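Dual function macrocyclase-peptidase POPB (Galerina marginata, PDB 5N4B) acts as a serine peptidase and macrocyclase in amanitin toxin biosynthesis, cleaving peptide bonds on the carboxyl side of proline and cyclising the trimmed precursor. Local coordinates at residues Tyr97-Arg102 and Ala144-Cys149; Asn136-Asp141 and Tyr160-Leu165; Asp168-Tyr173 and Leu697-Gly702. The protein carries 1 engineered substitution. All blocks are in the same frame, centred on the assembly; numbering follows the deposited sequence. Where two conformers were deposited one is given.

How the interactions relate
All three contacts lie on one side of the chain's centre and share the propeller blade of strands 144-151, 157-164, 170-176 and 198-201. Interaction 1 joins that blade to the preceding one through sulfur and an aromatic ring, and interaction 2 packs the linker between those blades onto strand 157-164 with leucine, valine and tyrosine carbons; both are mostly buried. Interaction 3, only partly buried, is more polar: it brings catalytic His-699 of the hydrolase domain to the start of strand 170-176 and includes a water. Strand pairing links 1 to 2 (Val-147 N to Ala-161 O, 2.9 Å), while Ser-163 OG joins 2 to 3 through His-699 O at 2.6 Å.

Interaction 1 of 3, residues Tyr97-Arg102 and Ala144-Cys149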
loop_
_atom_site.group_PDB
_atom_site.type_symbol
_atom_site.label_atom_id
_atom_site.label_comp_id
_atom_site.label_asym_id
_atom_site.label_seq_id
_atom_site.Cartn_x
_atom_site.Cartn_y
_atom_site.Cartn_z
ATOM N N TYR A 97 -18.444 -8.950 -13.736
ATOM C CA TYR A 97 -17.274 -9.703 -13.293
ATOM C C TYR A 97 -16.838 -9.193 -11.926
ATOM O O TYR A 97 -16.823 -7.984 -11.680
ATOM C CB TYR A 97 -16.136 -9.515 -14.292
ATOM C CG TYR A 97 -16.372 -10.068 -15.656
ATOM C CD1 TYR A 97 -17.304 -9.477 -16.534
ATOM C CD2 TYR A 97 -15.685 -11.187 -16.086
ATOM C CE1 TYR A 97 -17.506 -9.997 -17.822
ATOM C CE2 TYR A 97 -15.870 -11.689 -17.369
ATOM C CZ TYR A 97 -16.795 -11.077 -18.218
ATOM O OH TYR A 97 -16.969 -11.588 -19.498
ATOM N N TRP A 98 -16.447 -10.097 -11.041
ATOM C CA TRP A 98 -16.075 -9.709 -9.696
ATOM C C TRP A 98 -15.140 -10.767 -9.122
ATOM O O TRP A 98 -15.158 -11.937 -9.532
ATOM C CB TRP A 98 -17.319 -9.553 -8.781
ATOM C CG TRP A 98 -18.034 -10.814 -8.486
ATOM C CD1 TRP A 98 -17.888 -11.598 -7.365
ATOM C CD2 TRP A 98 -19.001 -11.482 -9.314
ATOM N NE1 TRP A 98 -18.692 -12.722 -7.467
ATOM C CE2 TRP A 98 -19.379 -12.673 -8.648
ATOM C CE3 TRP A 98 -19.561 -11.206 -10.549
ATOM C CZ2 TRP A 98 -20.336 -13.549 -9.164
ATOM C CZ3 TRP A 98 -20.509 -12.086 -11.056
ATOM C CH2 TRP A 98 -20.857 -13.241 -10.380
ATOM N N PHE A 99 -14.351 -10.365 -8.133
ATOM C CA PHE A 99 -13.485 -11.310 -7.417
ATOM C C PHE A 99 -14.211 -11.901 -6.221
ATOM O O PHE A 99 -14.987 -11.240 -5.537
ATOM C CB PHE A 99 -12.186 -10.630 -6.944
ATOM C CG PHE A 99 -11.239 -10.346 -8.053
ATOM C CD1 PHE A 99 -10.377 -11.328 -8.506
ATOM C CD2 PHE A 99 -11.211 -9.095 -8.628
ATOM C CE1 PHE A 99 -9.501 -11.062 -9.535
ATOM C CE2 PHE A 99 -10.308 -8.825 -9.639
ATOM C CZ PHE A 99 -9.459 -9.822 -10.086
ATOM N N TYR A 100 -13.932 -13.175 -5.988
ATOM C CA TYR A 100 -14.547 -13.966 -4.931
ATOM C C TYR A 100 -13.505 -14.869 -4.297
ATOM O O TYR A 100 -12.769 -15.542 -5.020
ATOM C CB TYR A 100 -15.722 -14.832 -5.462
ATOM C CG TYR A 100 -16.346 -15.781 -4.453
ATOM C CD1 TYR A 100 -16.958 -15.303 -3.306
ATOM C CD2 TYR A 100 -16.263 -17.127 -4.616
ATOM C CE1 TYR A 100 -17.501 -16.160 -2.381
ATOM C CE2 TYR A 100 -16.826 -18.000 -3.693
ATOM C CZ TYR A 100 -17.415 -17.475 -2.585
ATOM O OH TYR A 100 -17.956 -18.385 -1.686
ATOM N N ASN A 101 -13.418 -14.859 -2.963
ATOM C CA ASN A 101 -12.551 -15.739 -2.182
ATOM C C ASN A 101 -13.460 -16.556 -1.270
ATOM O O ASN A 101 -14.254 -15.992 -0.518
ATOM C CB ASN A 101 -11.576 -14.896 -1.366
ATOM C CG ASN A 101 -10.429 -15.700 -0.820
ATOM O OD1 ASN A 101 -10.641 -16.727 -0.171
ATOM N ND2 ASN A 101 -9.206 -15.262 -1.094
ATOM N N ARG A 102 -13.329 -17.875 -1.331
ATOM C CA ARG A 102 -14.122 -18.753 -0.485
ATOM C C ARG A 102 -13.868 -18.525 0.994
ATOM O O ARG A 102 -14.732 -18.879 1.815
ATOM C CB ARG A 102 -13.874 -20.225 -0.848
ATOM C CG ARG A 102 -14.379 -20.587 -2.233
ATOM C CD ARG A 102 -13.758 -21.902 -2.790
ATOM N NE ARG A 102 -14.070 -23.081 -1.985
ATOM C CZ ARG A 102 -15.140 -23.847 -2.182
ATOM N NH1 ARG A 102 -16.014 -23.616 -3.142
ATOM N NH2 ARG A 102 -15.312 -24.914 -1.410
ATOM N N ALA A 144 3.318 -18.657 -8.847
ATOM C CA ALA A 144 2.962 -17.531 -9.731
ATOM C C ALA A 144 1.740 -16.826 -9.197
ATOM O O ALA A 144 0.772 -17.466 -8.772
ATOM C CB ALA A 144 2.595 -17.990 -11.113
ATOM N N GLY A 145 1.777 -15.517 -9.215
ATOM C CA GLY A 145 0.656 -14.723 -8.756
ATOM C C GLY A 145 0.293 -13.678 -9.773
ATOM O O GLY A 145 1.153 -13.144 -10.479
ATOM N N MET A 146 -0.988 -13.361 -9.829
ATOM C CA MET A 146 -1.475 -12.272 -10.647
ATOM C C MET A 146 -1.419 -11.019 -9.799
ATOM O O MET A 146 -2.029 -10.961 -8.730
ATOM C CB MET A 146 -2.893 -12.530 -11.125
ATOM C CG MET A 146 -3.387 -11.414 -12.047
ATOM S SD MET A 146 -5.116 -11.506 -12.423
ATOM C CE MET A 146 -5.808 -10.914 -10.888
ATOM N N VAL A 147 -0.696 -10.039 -10.275
ATOM C CA VAL A 147 -0.457 -8.843 -9.494
ATOM C C VAL A 147 -1.230 -7.627 -9.981
ATOM O O VAL A 147 -1.342 -6.642 -9.238
ATOM C CB VAL A 147 1.040 -8.521 -9.378
ATOM C CG1 VAL A 147 1.757 -9.644 -8.700
ATOM C CG2 VAL A 147 1.658 -8.271 -10.729
ATOM N N LEU A 148 -1.786 -7.655 -11.174
ATOM C CA LEU A 148 -2.582 -6.564 -11.714
ATOM C C LEU A 148 -3.347 -7.113 -12.916
ATOM O O LEU A 148 -2.850 -7.997 -13.604
ATOM C CB LEU A 148 -1.656 -5.408 -12.198
ATOM C CG LEU A 148 -2.296 -4.096 -12.493
ATOM C CD1 LEU A 148 -2.815 -3.530 -11.195
ATOM C CD2 LEU A 148 -1.246 -3.145 -13.073
ATOM N N CYS A 149 -4.517 -6.548 -13.203
ATOM C CA CYS A 149 -5.257 -6.923 -14.394
ATOM C C CYS A 149 -6.133 -5.792 -14.888
ATOM O O CYS A 149 -6.471 -4.846 -14.152
ATOM C CB CYS A 149 -6.047 -8.217 -14.199
ATOM S SG CYS A 149 -7.413 -8.074 -13.044
#
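Phe-99 and Cys-149 have the nearest CA atoms of the two segments, 11.6 Å apart, so side chains alone bridge the gap. The chains run in roughly opposite directions but do not pair: strand 96-101 and strand 144-151 belong to consecutive four-stranded blades of the seven-bladed beta-propeller, and 144-151 opens its own blade. The contact is a seam between blades.

Phe-99 reaches across with the far end of its ring, and two sulfur-containing side chains come to meet it. Met-146 advances from the opposite direction with CG anti to its backbone N (chi1 -177°). The chain stays extended until a bend at the last torsion, which delivers the methyl CE to the ring, 3.9 Å from Phe-99 CZ and equally close to CE1. The methyl arrives obliquely and packs as an apolar group; Met-146 was modelled in two conformers, so this detail is less certain.

Strand 84-90 flanks Phe-99 within its own blade, where Ser-86 pairs with its backbone. The bound peptide also packs on Phe-99 and Cys-149, which places this seam beside the substrate path.

Cys-149 makes a sulfur-aromatic contact from the rim: SG lies in the ring plane, 89° off the ring normal and 5.3 Å from the Phe-99 centroid, with Phe-99 CZ the atom nearest it at 4.0 Å.

Interaction 2 of 3, residues Asn136-Asp141 and Tyr160-Leu165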
loop_
_atom_site.group_PDB
_atom_site.type_symbol
_atom_site.label_atom_id
_atom_site.label_comp_id
_atom_site.label_asym_id
_atom_site.label_seq_id
_atom_site.Cartn_x
_atom_site.Cartn_y
_atom_site.Cartn_z
ATOM N N ASN A 136 -4.877 -18.903 -9.099
ATOM C CA ASN A 136 -4.191 -19.956 -8.393
ATOM C C ASN A 136 -3.708 -21.030 -9.350
ATOM O O ASN A 136 -2.881 -21.855 -8.941
ATOM C CB ASN A 136 -5.110 -20.561 -7.328
ATOM C CG ASN A 136 -5.577 -19.545 -6.304
ATOM O OD1 ASN A 136 -4.832 -19.165 -5.397
ATOM N ND2 ASN A 136 -6.802 -19.108 -6.424
ATOM N N VAL A 137 -4.243 -21.116 -10.560
ATOM C CA VAL A 137 -3.758 -22.144 -11.476
ATOM C C VAL A 137 -2.668 -21.653 -12.418
ATOM O O VAL A 137 -2.248 -22.393 -13.310
ATOM C CB VAL A 137 -4.896 -22.824 -12.232
ATOM C CG1 VAL A 137 -5.937 -23.358 -11.273
ATOM C CG2 VAL A 137 -5.513 -21.919 -13.198
ATOM N N LEU A 138 -2.201 -20.412 -12.235
ATOM C CA LEU A 138 -1.100 -19.934 -13.073
ATOM C C LEU A 138 0.130 -20.836 -12.931
ATOM O O LEU A 138 0.876 -21.018 -13.888
ATOM C CB LEU A 138 -0.785 -18.470 -12.739
ATOM C CG LEU A 138 -1.801 -17.478 -13.304
ATOM C CD1 LEU A 138 -1.610 -16.163 -12.588
ATOM C CD2 LEU A 138 -1.699 -17.323 -14.803
ATOM N N ALA A 139 0.366 -21.355 -11.738
ATOM C CA ALA A 139 1.351 -22.411 -11.495
ATOM C C ALA A 139 0.763 -23.404 -10.503
ATOM O O ALA A 139 0.280 -23.007 -9.439
ATOM C CB ALA A 139 2.687 -21.834 -10.979
ATOM N N ALA A 140 0.901 -24.697 -10.816
ATOM C CA ALA A 140 0.415 -25.759 -9.937
ATOM C C ALA A 140 1.017 -25.683 -8.543
ATOM O O ALA A 140 0.370 -26.094 -7.569
ATOM C CB ALA A 140 0.731 -27.126 -10.537
ATOM N N ASP A 141 2.248 -25.179 -8.415
ATOM C CA ASP A 141 2.907 -25.140 -7.111
ATOM C C ASP A 141 2.728 -23.824 -6.369
ATOM O O ASP A 141 3.374 -23.621 -5.330
ATOM C CB ASP A 141 4.386 -25.481 -7.271
ATOM C CG ASP A 141 5.129 -24.519 -8.172
ATOM O OD1 ASP A 141 4.561 -23.485 -8.597
ATOM O OD2 ASP A 141 6.290 -24.823 -8.489
ATOM N N TYR A 160 -3.343 -9.375 -18.049
ATOM C CA TYR A 160 -3.040 -9.733 -16.679
ATOM C C TYR A 160 -1.550 -9.866 -16.476
ATOM O O TYR A 160 -0.865 -10.492 -17.291
ATOM C CB TYR A 160 -3.752 -11.003 -16.234
ATOM C CG TYR A 160 -3.561 -12.210 -17.105
ATOM C CD1 TYR A 160 -4.286 -12.346 -18.285
ATOM C CD2 TYR A 160 -2.777 -13.298 -16.717
ATOM C CE1 TYR A 160 -4.183 -13.480 -19.083
ATOM C CE2 TYR A 160 -2.690 -14.457 -17.519
ATOM C CZ TYR A 160 -3.432 -14.520 -18.691
ATOM O OH TYR A 160 -3.392 -15.668 -19.489
ATOM N N ALA A 161 -1.056 -9.270 -15.414
ATOM C CA ALA A 161 0.354 -9.241 -15.067
ATOM C C ALA A 161 0.660 -10.341 -14.070
ATOM O O ALA A 161 -0.026 -10.459 -13.038
ATOM C CB ALA A 161 0.728 -7.881 -14.464
ATOM N N VAL A 162 1.696 -11.119 -14.361
ATOM C CA VAL A 162 2.055 -12.298 -13.583
ATOM C C VAL A 162 3.478 -12.143 -13.078
ATOM O O VAL A 162 4.377 -11.788 -13.834
ATOM C CB VAL A 162 1.935 -13.553 -14.449
ATOM C CG1 VAL A 162 2.348 -14.775 -13.640
ATOM C CG2 VAL A 162 0.475 -13.691 -14.957
ATOM N N SER A 163 3.666 -12.436 -11.809
ATOM C CA SER A 163 4.968 -12.493 -11.153
ATOM C C SER A 163 5.212 -13.922 -10.689
ATOM O O SER A 163 4.267 -14.676 -10.430
ATOM C CB SER A 163 5.067 -11.561 -9.951
ATOM O OG SER A 163 5.125 -10.219 -10.393
ATOM N N HIS A 164 6.479 -14.308 -10.608
ATOM C CA HIS A 164 6.898 -15.604 -10.110
ATOM C C HIS A 164 7.892 -15.434 -8.983
ATOM O O HIS A 164 8.601 -14.441 -8.920
ATOM C CB HIS A 164 7.603 -16.377 -11.225
ATOM C CG HIS A 164 6.703 -16.678 -12.373
ATOM N ND1 HIS A 164 5.971 -17.838 -12.443
ATOM C CD2 HIS A 164 6.371 -15.950 -13.461
ATOM C CE1 HIS A 164 5.251 -17.832 -13.550
ATOM N NE2 HIS A 164 5.465 -16.687 -14.176
ATOM N N LEU A 165 7.936 -16.420 -8.084
ATOM C CA LEU A 165 8.925 -16.419 -7.035
ATOM C C LEU A 165 10.291 -16.243 -7.659
ATOM O O LEU A 165 10.619 -16.863 -8.670
ATOM C CB LEU A 165 8.841 -17.759 -6.272
ATOM C CG LEU A 165 7.539 -17.959 -5.473
ATOM C CD1 LEU A 165 7.546 -19.361 -4.819
ATOM C CD2 LEU A 165 7.325 -16.865 -4.428
#
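Leu-138 meets Val-162 and Tyr-160 with one branch each, and this fork carries the contact. The loop 136-141 leads from one blade of the propeller to the next, and strand 157-164 is the second strand of the blade it enters. The backbones stand well apart, with Leu-138 CA and Val-162 CA separated by 8.3 Å.

The interactions across the gap are apolar. CD1 of Leu-138 and CG2 of Val-162 touch tip to tip at 4.0 Å, the two side chains reaching straight for each other. The other methyl behaves differently: Leu-138 and Tyr-160 pass alongside, pointing opposite ways, and Leu-138 CD2 lies 4.1 Å from Tyr-160 CE2 at an oblique angle to the ring. Tyr-160 carries its ring between the backbone N and the carbonyl carbon (chi1 53°), which turns CE2 to the leucine side. Its phenolic oxygen is bound by Arg-175.

The polar groups of the two segments find their partners outside this contact. Asp-141 OD1 bonds Ser-143 OG, and Asn-136 ND2 is held by Asp-134 OD1 and by the Gln-107 backbone oxygen, from before strand 109-113 of the preceding blade. On the strand, Ser-163 OG bonds Ser-170 OG and His-699 O.

Around this, Leu-138 and Ala-139 also pack on Ala-144 at the start of strand 144-151, Phe-133 and Phe-158 meet the Tyr-160 ring, and Val-137 turns to helix 183-188, so the linker is wedged between that helix and the first two strands of the blade.

Interaction 3 of 3, residues Asp168-Tyr173 and Leu697-Gly702; sequences DYSTIY and LGHGMG
His-699 lays its CB against the backbone carbonyl of Asp-168, 3.8 Å from the oxygen O, while its ring runs on past that carbonyl. CG is anti to the backbone N (chi1 -175°), a setting that leads the imidazole away from Asp-168 although the CB itself points at it. The CA atoms of His-699 and Asp-168 are 5.2 Å apart. The Asp-168 side chain turns the other way, where its carboxylate forms a salt bridge with Arg-230, and its carbonyl oxygen accepts from Lys-202 NZ.

Between the His-699 ring and the blade the link is a water. It sits at the edge of the imidazole, in the ring plane, 3.0 Å from His-699 ND1, and it also bonds Ser-170 OG at 2.5 Å, a short distance that leaves its exact position a little doubtful. Ser-170 OG itself is 4.5 Å from ND1, so the water fills the step between them. The second link is direct: Ser-163 OG, itself bonded to Ser-170 OG, bonds His-699 O. The histidine is therefore gripped at its backbone oxygen and at ND1 by one connected set of polar atoms.

Its loop is a type II beta turn from Gly-698 to Met-701, closed by Met-701 N to Gly-698 O at 3.0 Å. Gly-700 takes the positive phi (84°) that such a turn requires at its third position.

This is the propeller face of the prolyl oligopeptidase active site. His-699 belongs to the charge relay with Asp-662 and the serine replaced here by engineered Ala-578. His-699 ND1 faces the water here, and the side chains of His-699 and Asp-662 are about 8 Å apart, so the relay does not appear to be assembled in this model; the histidine loop rests against the propeller, at the interface of the two domains.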
loop_
_atom_site.group_PDB
_atom_site.type_symbol
_atom_site.label_atom_id
_atom_site.label_comp_id
_atom_site.label_asym_id
_atom_site.label_seq_id
_atom_site.Cartn_x
_atom_site.Cartn_y
_atom_site.Cartn_z
ATOM N N ASP A 168 11.970 -10.095 -10.396
ATOM C CA ASP A 168 11.943 -8.671 -10.061
ATOM C C ASP A 168 11.021 -7.835 -10.960
ATOM O O ASP A 168 10.876 -6.633 -10.715
ATOM C CB ASP A 168 13.357 -8.095 -10.151
ATOM C CG ASP A 168 14.172 -8.325 -8.908
ATOM O OD1 ASP A 168 13.610 -8.504 -7.811
ATOM O OD2 ASP A 168 15.405 -8.433 -9.101
ATOM N N TYR A 169 10.427 -8.426 -11.991
ATOM C CA TYR A 169 9.508 -7.786 -12.919
ATOM C C TYR A 169 8.308 -8.706 -13.132
ATOM O O TYR A 169 8.335 -9.891 -12.805
ATOM C CB TYR A 169 10.174 -7.512 -14.302
ATOM C CG TYR A 169 11.412 -6.638 -14.153
ATOM C CD1 TYR A 169 11.331 -5.261 -14.185
ATOM C CD2 TYR A 169 12.635 -7.209 -13.933
ATOM C CE1 TYR A 169 12.454 -4.465 -13.988
ATOM C CE2 TYR A 169 13.787 -6.418 -13.784
ATOM C CZ TYR A 169 13.664 -5.053 -13.785
ATOM O OH TYR A 169 14.812 -4.282 -13.592
ATOM N N SER A 170 7.263 -8.167 -13.707
ATOM C CA SER A 170 6.096 -8.938 -14.095
ATOM C C SER A 170 6.010 -9.066 -15.605
ATOM O O SER A 170 6.661 -8.339 -16.361
ATOM C CB SER A 170 4.801 -8.291 -13.597
ATOM O OG SER A 170 4.833 -8.150 -12.182
ATOM N N THR A 171 5.206 -10.015 -16.060
ATOM C CA THR A 171 4.954 -10.280 -17.472
ATOM C C THR A 171 3.462 -10.176 -17.709
ATOM O O THR A 171 2.655 -10.742 -16.952
ATOM C CB THR A 171 5.467 -11.673 -17.880
ATOM O OG1 THR A 171 6.866 -11.736 -17.548
ATOM C CG2 THR A 171 5.231 -11.930 -19.318
ATOM N N ILE A 172 3.081 -9.425 -18.732
ATOM C CA ILE A 172 1.672 -9.229 -19.064
ATOM C C ILE A 172 1.318 -10.198 -20.167
ATOM O O ILE A 172 2.003 -10.283 -21.204
ATOM C CB ILE A 172 1.360 -7.792 -19.491
ATOM C CG1 ILE A 172 1.774 -6.796 -18.404
ATOM C CG2 ILE A 172 -0.130 -7.692 -19.777
ATOM C CD1 ILE A 172 1.703 -5.336 -18.913
ATOM N N TYR A 173 0.230 -10.927 -19.941
ATOM C CA TYR A 173 -0.396 -11.838 -20.881
ATOM C C TYR A 173 -1.780 -11.309 -21.230
ATOM O O TYR A 173 -2.322 -10.429 -20.546
ATOM C CB TYR A 173 -0.503 -13.279 -20.300
ATOM C CG TYR A 173 0.841 -13.857 -19.987
ATOM C CD1 TYR A 173 1.600 -14.442 -20.981
ATOM C CD2 TYR A 173 1.376 -13.768 -18.722
ATOM C CE1 TYR A 173 2.827 -14.952 -20.692
ATOM C CE2 TYR A 173 2.627 -14.275 -18.430
ATOM C CZ TYR A 173 3.342 -14.876 -19.436
ATOM O OH TYR A 173 4.620 -15.356 -19.155
ATOM N N LEU A 697 9.858 -13.893 -2.555
ATOM C CA LEU A 697 8.647 -13.466 -3.237
ATOM C C LEU A 697 9.008 -12.678 -4.487
ATOM O O LEU A 697 9.887 -11.800 -4.458
ATOM C CB LEU A 697 7.847 -12.590 -2.282
ATOM C CG LEU A 697 7.231 -13.290 -1.065
ATOM C CD1 LEU A 697 6.615 -12.219 -0.168
ATOM C CD2 LEU A 697 6.218 -14.362 -1.476
ATOM N N GLY A 698 8.332 -12.971 -5.574
ATOM C CA GLY A 698 8.444 -12.136 -6.755
ATOM C C GLY A 698 7.811 -10.788 -6.498
ATOM O O GLY A 698 7.018 -10.580 -5.589
ATOM N N HIS A 699 8.204 -9.829 -7.311
ATOM C CA HIS A 699 7.629 -8.498 -7.196
ATOM C C HIS A 699 6.106 -8.522 -7.185
ATOM O O HIS A 699 5.460 -9.060 -8.103
ATOM C CB HIS A 699 8.126 -7.622 -8.349
ATOM C CG HIS A 699 7.667 -6.216 -8.217
ATOM N ND1 HIS A 699 6.843 -5.601 -9.124
ATOM C CD2 HIS A 699 7.917 -5.309 -7.246
ATOM C CE1 HIS A 699 6.588 -4.374 -8.712
ATOM N NE2 HIS A 699 7.200 -4.179 -7.561
ATOM N N GLY A 700 5.550 -7.895 -6.169
ATOM C CA GLY A 700 4.106 -7.777 -6.059
ATOM C C GLY A 700 3.407 -8.952 -5.438
ATOM O O GLY A 700 2.196 -8.861 -5.174
ATOM N N MET A 701 4.128 -10.019 -5.136
ATOM C CA MET A 701 3.501 -11.242 -4.678
ATOM C C MET A 701 3.316 -11.200 -3.178
ATOM O O MET A 701 4.138 -10.644 -2.435
ATOM C CB MET A 701 4.378 -12.447 -5.031
ATOM C CG MET A 701 4.444 -12.698 -6.511
ATOM S SD MET A 701 5.431 -14.133 -6.959
ATOM C CE MET A 701 4.432 -15.496 -6.351
ATOM N N GLY A 702 2.269 -11.864 -2.746
ATOM C CA GLY A 702 2.025 -12.108 -1.347
ATOM C C GLY A 702 2.348 -13.540 -0.938
ATOM O O GLY A 702 2.618 -14.413 -1.746
HETATM O O HOH W 1 5.686 -5.790 -11.917
#